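Local coordinates for tailspike protein (Acinetobacter phage vB_ApiP_P1, PDB 6E1R) that probably recognises and hydrolyses capsular polysaccharide on the surface of Acinetobacter baumannii during phage attachment, at residues Gly241-Arg246 / Trp269-Thr274; Ser518-Ile523 / Thr532-Thr537. All blocks are in the same frame, centred on the assembly; numbering follows the deposited sequence.

Interaction 1. Residues Gly241-Arg246 / Trp269-Thr274; sequences GVVGTR and WDSYGT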
ATOM      1  N   GLY A 241      22.283  13.783   8.003  1.00 42.13           N
ATOM      2  CA  GLY A 241      23.073  13.901   6.796  1.00 41.74           C
ATOM      3  C   GLY A 241      23.476  15.323   6.467  1.00 36.73           C
ATOM      4  O   GLY A 241      23.514  16.189   7.346  1.00 37.39           O
ATOM      5  N   VAL A 242      23.779  15.567   5.193  1.00 40.11           N
ATOM      6  CA  VAL A 242      24.147  16.884   4.689  1.00 45.81           C
ATOM      7  C   VAL A 242      23.193  17.229   3.552  1.00 49.76           C
ATOM      8  O   VAL A 242      22.951  16.399   2.668  1.00 51.00           O
ATOM      9  CB  VAL A 242      25.610  16.918   4.210  1.00 49.88           C
ATOM     10  CG1 VAL A 242      25.964  18.283   3.645  1.00 53.76           C
ATOM     11  CG2 VAL A 242      26.553  16.541   5.346  1.00 52.13           C
ATOM     12  N   VAL A 243      22.656  18.451   3.575  1.00 45.86           N
ATOM     13  CA  VAL A 243      21.698  18.854   2.554  1.00 48.18           C
ATOM     14  C   VAL A 243      22.377  18.873   1.195  1.00 48.51           C
ATOM     15  O   VAL A 243      23.476  19.420   1.035  1.00 44.12           O
ATOM     16  CB  VAL A 243      21.094  20.225   2.896  1.00 45.52           C
ATOM     17  CG1 VAL A 243      20.239  20.735   1.742  1.00 41.98           C
ATOM     18  CG2 VAL A 243      20.273  20.143   4.173  1.00 45.09           C
ATOM     19  N   GLY A 244      21.726  18.265   0.209  1.00 50.98           N
ATOM     20  CA  GLY A 244      22.177  18.289  -1.172  1.00 58.73           C
ATOM     21  C   GLY A 244      23.056  17.141  -1.619  1.00 68.12           C
ATOM     22  O   GLY A 244      22.935  16.671  -2.752  1.00 74.28           O
ATOM     23  N   THR A 245      23.947  16.678  -0.748  1.00 64.75           N
ATOM     24  CA  THR A 245      24.923  15.660  -1.111  1.00 62.28           C
ATOM     25  C   THR A 245      24.718  14.338  -0.396  1.00 56.92           C
ATOM     26  O   THR A 245      24.940  13.285  -0.994  1.00 56.69           O
ATOM     27  CB  THR A 245      26.342  16.158  -0.825  1.00 59.27           C
ATOM     28  OG1 THR A 245      26.447  16.543   0.551  1.00 61.77           O
ATOM     29  CG2 THR A 245      26.672  17.352  -1.710  1.00 55.25           C
ATOM     30  N   ARG A 246      24.310  14.358   0.872  1.00 55.13           N
ATOM     31  CA  ARG A 246      24.163  13.118   1.636  1.00 51.06           C
ATOM     32  C   ARG A 246      22.889  13.243   2.468  1.00 46.57           C
ATOM     33  O   ARG A 246      22.923  13.703   3.611  1.00 49.03           O
ATOM     34  CB  ARG A 246      25.395  12.881   2.497  1.00 57.86           C
ATOM     35  CG  ARG A 246      26.582  12.443   1.663  1.00 60.20           C
ATOM     36  CD  ARG A 246      27.881  12.433   2.443  1.00 57.87           C
ATOM     37  NE  ARG A 246      29.034  12.677   1.570  1.00 63.28           N
ATOM     38  CZ  ARG A 246      29.432  11.888   0.574  1.00 73.35           C
ATOM     39  NH1 ARG A 246      28.775  10.772   0.291  1.00 81.75           N
ATOM     40  NH2 ARG A 246      30.492  12.224  -0.150  1.00 73.56           N
ATOM     41  N   TRP A 269      15.285  12.051  11.291  1.00 37.14           N
ATOM     42  CA  TRP A 269      16.190  12.287  10.176  1.00 37.40           C
ATOM     43  C   TRP A 269      16.008  13.719   9.694  1.00 40.05           C
ATOM     44  O   TRP A 269      14.942  14.316   9.868  1.00 41.91           O
ATOM     45  CB  TRP A 269      15.968  11.293   9.026  1.00 36.71           C
ATOM     46  CG  TRP A 269      14.759  11.558   8.178  1.00 34.32           C
ATOM     47  CD1 TRP A 269      14.704  12.321   7.048  1.00 36.11           C
ATOM     48  CD2 TRP A 269      13.442  11.026   8.367  1.00 30.85           C
ATOM     49  NE1 TRP A 269      13.431  12.314   6.533  1.00 33.37           N
ATOM     50  CE2 TRP A 269      12.637  11.526   7.323  1.00 33.76           C
ATOM     51  CE3 TRP A 269      12.862  10.185   9.322  1.00 35.39           C
ATOM     52  CZ2 TRP A 269      11.284  11.211   7.207  1.00 25.50           C
ATOM     53  CZ3 TRP A 269      11.517   9.874   9.204  1.00 33.28           C
ATOM     54  CH2 TRP A 269      10.743  10.387   8.155  1.00 30.69           C
ATOM     55  N   ASP A 270      17.061  14.267   9.099  1.00 39.20           N
ATOM     56  CA  ASP A 270      17.075  15.668   8.694  1.00 40.53           C
ATOM     57  C   ASP A 270      17.475  15.766   7.223  1.00 38.46           C
ATOM     58  O   ASP A 270      17.362  14.806   6.448  1.00 32.60           O
ATOM     59  CB  ASP A 270      18.010  16.474   9.606  1.00 44.09           C
ATOM     60  CG  ASP A 270      19.443  15.961   9.583  1.00 49.16           C
ATOM     61  OD1 ASP A 270      19.730  14.997   8.843  1.00 47.66           O
ATOM     62  OD2 ASP A 270      20.288  16.526  10.310  1.00 52.20           O
ATOM     63  N   SER A 271      17.949  16.950   6.828  1.00 41.08           N
ATOM     64  CA  SER A 271      18.455  17.228   5.485  1.00 43.65           C
ATOM     65  C   SER A 271      17.400  17.017   4.405  1.00 44.61           C
ATOM     66  O   SER A 271      17.744  16.793   3.239  1.00 45.46           O
ATOM     67  CB  SER A 271      19.701  16.389   5.177  1.00 47.35           C
ATOM     68  OG  SER A 271      20.712  16.614   6.144  1.00 49.68           O
ATOM     69  N   TYR A 272      16.119  17.092   4.775  1.00 39.79           N
ATOM     70  CA  TYR A 272      15.009  16.901   3.841  1.00 38.69           C
ATOM     71  C   TYR A 272      15.080  15.528   3.175  1.00 35.79           C
ATOM     72  O   TYR A 272      14.866  15.389   1.969  1.00 36.85           O
ATOM     73  CB  TYR A 272      14.960  18.023   2.801  1.00 33.98           C
ATOM     74  CG  TYR A 272      14.875  19.400   3.419  1.00 37.67           C
ATOM     75  CD1 TYR A 272      16.024  20.130   3.697  1.00 36.34           C
ATOM     76  CD2 TYR A 272      13.647  19.965   3.739  1.00 38.35           C
ATOM     77  CE1 TYR A 272      15.953  21.386   4.269  1.00 41.65           C
ATOM     78  CE2 TYR A 272      13.565  21.224   4.311  1.00 38.81           C
ATOM     79  CZ  TYR A 272      14.722  21.928   4.573  1.00 41.15           C
ATOM     80  OH  TYR A 272      14.650  23.179   5.143  1.00 41.10           O
ATOM     81  N   GLY A 273      15.388  14.508   3.973  1.00 34.47           N
ATOM     82  CA  GLY A 273      15.438  13.158   3.445  1.00 33.32           C
ATOM     83  C   GLY A 273      14.079  12.693   2.959  1.00 30.53           C
ATOM     84  O   GLY A 273      13.039  13.051   3.511  1.00 34.78           O
ATOM     85  N   THR A 274      14.099  11.866   1.919  1.00 31.48           N
ATOM     86  CA  THR A 274      12.896  11.507   1.184  1.00 38.09           C
ATOM     87  C   THR A 274      12.564  10.027   1.336  1.00 40.65           C
ATOM     88  O   THR A 274      13.449   9.185   1.504  1.00 40.72           O
ATOM     89  CB  THR A 274      13.050  11.840  -0.306  1.00 38.71           C
ATOM     90  OG1 THR A 274      14.192  11.154  -0.836  1.00 40.00           O
ATOM     91  CG2 THR A 274      13.235  13.332  -0.500  1.00 35.49           C
TER
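Asp270 OD1 accepts a hydrogen bond from Gly241 N at 2.9 Å, on its syn lone pair, the side turned to OD2, with a nearly straight angle of 160° at the hydrogen. The carboxylate gets there because CG lies between the backbone N and the carbonyl carbon (chi1 59°). The neighbouring Ser271 aims at the same loop: its OG lies 3.1 Å from Gly241 C, against the peptide joining Gly241 to Val242. Beyond this polar patch the contact is apolar. Val243 brings its CG2 branch alongside the serine backbone, 3.7 Å from Ser271 CA, and the same methyl meets the edge of the Tyr272 ring, 4.3 Å from CD1. The far end of that ring is held by a hydrogen bond from the backbone N of Asn323 to Tyr272 OH. Residues 241-246 fold back on themselves through paired backbone bonds between Val242 and Arg246. Trp269 NE1 reaches Gly273 O at 3.1 Å, from above the carbonyl plane, bridging the bend, and its ring stacks on Trp276. With Ser271 and Tyr272 both in left-handed backbone conformation, the chain passes from strand 267-270 to strand 273-278 at a corner of a parallel beta-helix, against which the loop of the preceding coil packs.

Interaction 2. Residues Ser518-Ile523 / Thr532-Thr537; sequences SFTWSI and TAVGST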
ATOM      1  N   SER A 518     -31.440  49.973   2.825  1.00 45.28           N
ATOM      2  CA  SER A 518     -32.265  50.329   1.676  1.00 43.56           C
ATOM      3  C   SER A 518     -31.382  50.916   0.583  1.00 41.37           C
ATOM      4  O   SER A 518     -30.730  51.946   0.794  1.00 40.28           O
ATOM      5  CB  SER A 518     -33.350  51.322   2.084  1.00 44.45           C
ATOM      6  OG  SER A 518     -34.039  50.869   3.236  1.00 46.59           O
ATOM      7  N   PHE A 519     -31.366  50.272  -0.584  1.00 36.91           N
ATOM      8  CA  PHE A 519     -30.465  50.682  -1.652  1.00 37.39           C
ATOM      9  C   PHE A 519     -31.124  50.471  -3.007  1.00 34.73           C
ATOM     10  O   PHE A 519     -31.929  49.554  -3.192  1.00 31.25           O
ATOM     11  CB  PHE A 519     -29.138  49.915  -1.588  1.00 35.27           C
ATOM     12  CG  PHE A 519     -28.468  49.982  -0.247  1.00 32.44           C
ATOM     13  CD1 PHE A 519     -27.744  51.101   0.124  1.00 29.88           C
ATOM     14  CD2 PHE A 519     -28.576  48.931   0.647  1.00 32.00           C
ATOM     15  CE1 PHE A 519     -27.134  51.168   1.362  1.00 32.47           C
ATOM     16  CE2 PHE A 519     -27.967  48.991   1.884  1.00 34.62           C
ATOM     17  CZ  PHE A 519     -27.244  50.112   2.242  1.00 33.66           C
ATOM     18  N   THR A 520     -30.766  51.336  -3.954  1.00 33.43           N
ATOM     19  CA  THR A 520     -31.101  51.174  -5.361  1.00 32.71           C
ATOM     20  C   THR A 520     -29.846  50.759  -6.116  1.00 36.40           C
ATOM     21  O   THR A 520     -28.753  51.266  -5.844  1.00 40.67           O
ATOM     22  CB  THR A 520     -31.673  52.470  -5.945  1.00 33.82           C
ATOM     23  OG1 THR A 520     -32.851  52.843  -5.219  1.00 31.22           O
ATOM     24  CG2 THR A 520     -32.029  52.292  -7.414  1.00 37.09           C
ATOM     25  N   TRP A 521     -30.004  49.844  -7.068  1.00 38.69           N
ATOM     26  CA  TRP A 521     -28.882  49.147  -7.678  1.00 37.42           C
ATOM     27  C   TRP A 521     -28.664  49.586  -9.120  1.00 34.62           C
ATOM     28  O   TRP A 521     -29.621  49.785  -9.875  1.00 40.27           O
ATOM     29  CB  TRP A 521     -29.099  47.636  -7.612  1.00 39.50           C
ATOM     30  CG  TRP A 521     -29.252  47.166  -6.208  1.00 45.03           C
ATOM     31  CD1 TRP A 521     -30.418  47.006  -5.516  1.00 47.30           C
ATOM     32  CD2 TRP A 521     -28.197  46.826  -5.303  1.00 42.54           C
ATOM     33  NE1 TRP A 521     -30.153  46.574  -4.239  1.00 45.86           N
ATOM     34  CE2 TRP A 521     -28.797  46.455  -4.084  1.00 43.88           C
ATOM     35  CE3 TRP A 521     -26.804  46.792  -5.408  1.00 44.23           C
ATOM     36  CZ2 TRP A 521     -28.051  46.056  -2.978  1.00 43.76           C
ATOM     37  CZ3 TRP A 521     -26.066  46.394  -4.310  1.00 44.21           C
ATOM     38  CH2 TRP A 521     -26.689  46.035  -3.111  1.00 43.96           C
ATOM     39  N   SER A 522     -27.393  49.736  -9.486  1.00 37.58           N
ATOM     40  CA  SER A 522     -26.999  50.136 -10.828  1.00 36.65           C
ATOM     41  C   SER A 522     -25.676  49.465 -11.164  1.00 37.37           C
ATOM     42  O   SER A 522     -25.064  48.792 -10.330  1.00 37.24           O
ATOM     43  CB  SER A 522     -26.877  51.659 -10.947  1.00 37.57           C
ATOM     44  OG  SER A 522     -25.878  52.155 -10.072  1.00 35.43           O
ATOM     45  N   ILE A 523     -25.241  49.652 -12.409  1.00 31.00           N
ATOM     46  CA  ILE A 523     -23.956  49.155 -12.889  1.00 31.69           C
ATOM     47  C   ILE A 523     -23.266  50.299 -13.618  1.00 33.85           C
ATOM     48  O   ILE A 523     -23.832  50.868 -14.560  1.00 36.60           O
ATOM     49  CB  ILE A 523     -24.105  47.933 -13.811  1.00 31.11           C
ATOM     50  CG1 ILE A 523     -24.883  46.818 -13.111  1.00 31.53           C
ATOM     51  CG2 ILE A 523     -22.739  47.430 -14.253  1.00 30.25           C
ATOM     52  CD1 ILE A 523     -25.151  45.614 -13.989  1.00 27.81           C
ATOM     53  N   THR A 532     -26.852  52.547  -4.041  1.00 43.17           N
ATOM     54  CA  THR A 532     -27.094  53.938  -3.683  1.00 42.47           C
ATOM     55  C   THR A 532     -28.088  53.998  -2.533  1.00 41.82           C
ATOM     56  O   THR A 532     -29.177  53.420  -2.620  1.00 43.31           O
ATOM     57  CB  THR A 532     -27.622  54.731  -4.881  1.00 39.75           C
ATOM     58  OG1 THR A 532     -26.695  54.627  -5.968  1.00 37.26           O
ATOM     59  CG2 THR A 532     -27.802  56.196  -4.512  1.00 34.54           C
ATOM     60  N   ALA A 533     -27.718  54.703  -1.465  1.00 40.32           N
ATOM     61  CA  ALA A 533     -28.562  54.768  -0.279  1.00 41.04           C
ATOM     62  C   ALA A 533     -29.896  55.436  -0.598  1.00 44.86           C
ATOM     63  O   ALA A 533     -29.964  56.393  -1.373  1.00 45.08           O
ATOM     64  CB  ALA A 533     -27.846  55.528   0.837  1.00 40.21           C
ATOM     65  N   VAL A 534     -30.962  54.921   0.011  1.00 40.68           N
ATOM     66  CA  VAL A 534     -32.323  55.376  -0.240  1.00 37.33           C
ATOM     67  C   VAL A 534     -32.867  56.016   1.030  1.00 38.15           C
ATOM     68  O   VAL A 534     -32.737  55.452   2.123  1.00 43.84           O
ATOM     69  CB  VAL A 534     -33.223  54.216  -0.701  1.00 37.29           C
ATOM     70  CG1 VAL A 534     -34.668  54.669  -0.819  1.00 27.97           C
ATOM     71  CG2 VAL A 534     -32.724  53.660  -2.024  1.00 41.96           C
ATOM     72  N   GLY A 535     -33.480  57.186   0.883  1.00 42.92           N
ATOM     73  CA  GLY A 535     -34.127  57.823   2.020  1.00 39.27           C
ATOM     74  C   GLY A 535     -33.113  58.309   3.034  1.00 37.93           C
ATOM     75  O   GLY A 535     -32.168  59.035   2.704  1.00 37.05           O
ATOM     76  N   SER A 536     -33.305  57.905   4.288  1.00 40.34           N
ATOM     77  CA  SER A 536     -32.440  58.319   5.382  1.00 41.96           C
ATOM     78  C   SER A 536     -31.278  57.365   5.612  1.00 44.21           C
ATOM     79  O   SER A 536     -30.510  57.569   6.558  1.00 47.32           O
ATOM     80  CB  SER A 536     -33.253  58.454   6.674  1.00 46.19           C
ATOM     81  OG  SER A 536     -34.348  59.337   6.499  1.00 52.08           O
ATOM     82  N   THR A 537     -31.129  56.342   4.771  1.00 42.52           N
ATOM     83  CA  THR A 537     -30.121  55.313   4.987  1.00 38.66           C
ATOM     84  C   THR A 537     -28.721  55.913   5.013  1.00 36.56           C
ATOM     85  O   THR A 537     -28.316  56.621   4.086  1.00 34.85           O
ATOM     86  CB  THR A 537     -30.216  54.246   3.894  1.00 38.96           C
ATOM     87  OG1 THR A 537     -31.441  53.516   4.040  1.00 40.40           O
ATOM     88  CG2 THR A 537     -29.037  53.284   3.973  1.00 34.78           C
TER
HETATM   89  O   HOH W   1     -27.363  52.460  -7.724  1.00 30.95           O
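Strands 519-523 and 528-533 run antiparallel as a beta hairpin of the C-terminal beta-sandwich domain, with Phe519 and Ala533 as a non-hydrogen-bonded pair and Thr520 and Thr532 as the hydrogen-bonded pair beside it. Thr520 N to Thr532 O and Thr532 N to Thr520 O are both 2.9 Å. Where regular pairing ends, Val534 N still reaches Ser518 O at 3.1 Å, but the bond is more bent (141°). A type II' turn from Val534 to Thr537 then swings the chain round, bringing Thr537 back against the start of the first strand.

Phe519 and Ala533 share the inward face. With CG anti to the carbonyl carbon (chi1 -53°), the phenylalanine ring extends beside its partner strand: CD1 lies 3.8 Å from Ala533 CA, while the carbonyl of Thr532 sits at the ring edge. The Thr537 side chain crosses that of Phe519 at about a right angle, its CG2 3.9 Å from CE1. Phe519 CB rests over one face of the Trp521 indole, toward its rim, and Phe541 and Met543 of strand 539-548 pack around Phe519 from the facing sheet. Thr537 OG1, whose main partner is His516 O, lies next to Ser518 CB.

The other face carries Thr520 and Thr532; Val534, just past the strand end, lays CG2 across the Thr520 side chain, near OG1. A water bridges the threonine pair and Ser522: it donates to Thr520 O at 2.6 Å and hydrogen-bonds Ser522 OG at 2.8 Å and Thr532 OG1, which is also held by Ser448 OG.

The two contacts lie in different domains of the same spike, their centres about 63 Å apart and their nearest atoms about 48 Å apart, and they share no strand. Interaction 1 is a surface contact between successive coils of the beta-helix, where a loop meets a sheet corner; a carboxylate on a backbone N-H and a valine methyl carry it, without strand pairing. Interaction 2 is partly buried and joins the two strands of one hairpin and the turn that follows; two backbone hydrogen bonds of the Thr520-Thr532 pair set the register, a third continues past the strand end, and an aromatic side faces the sandwich interior. A second subunit reaches Thr274, outside contact 1 itself, whereas no other chain reaches interaction 2.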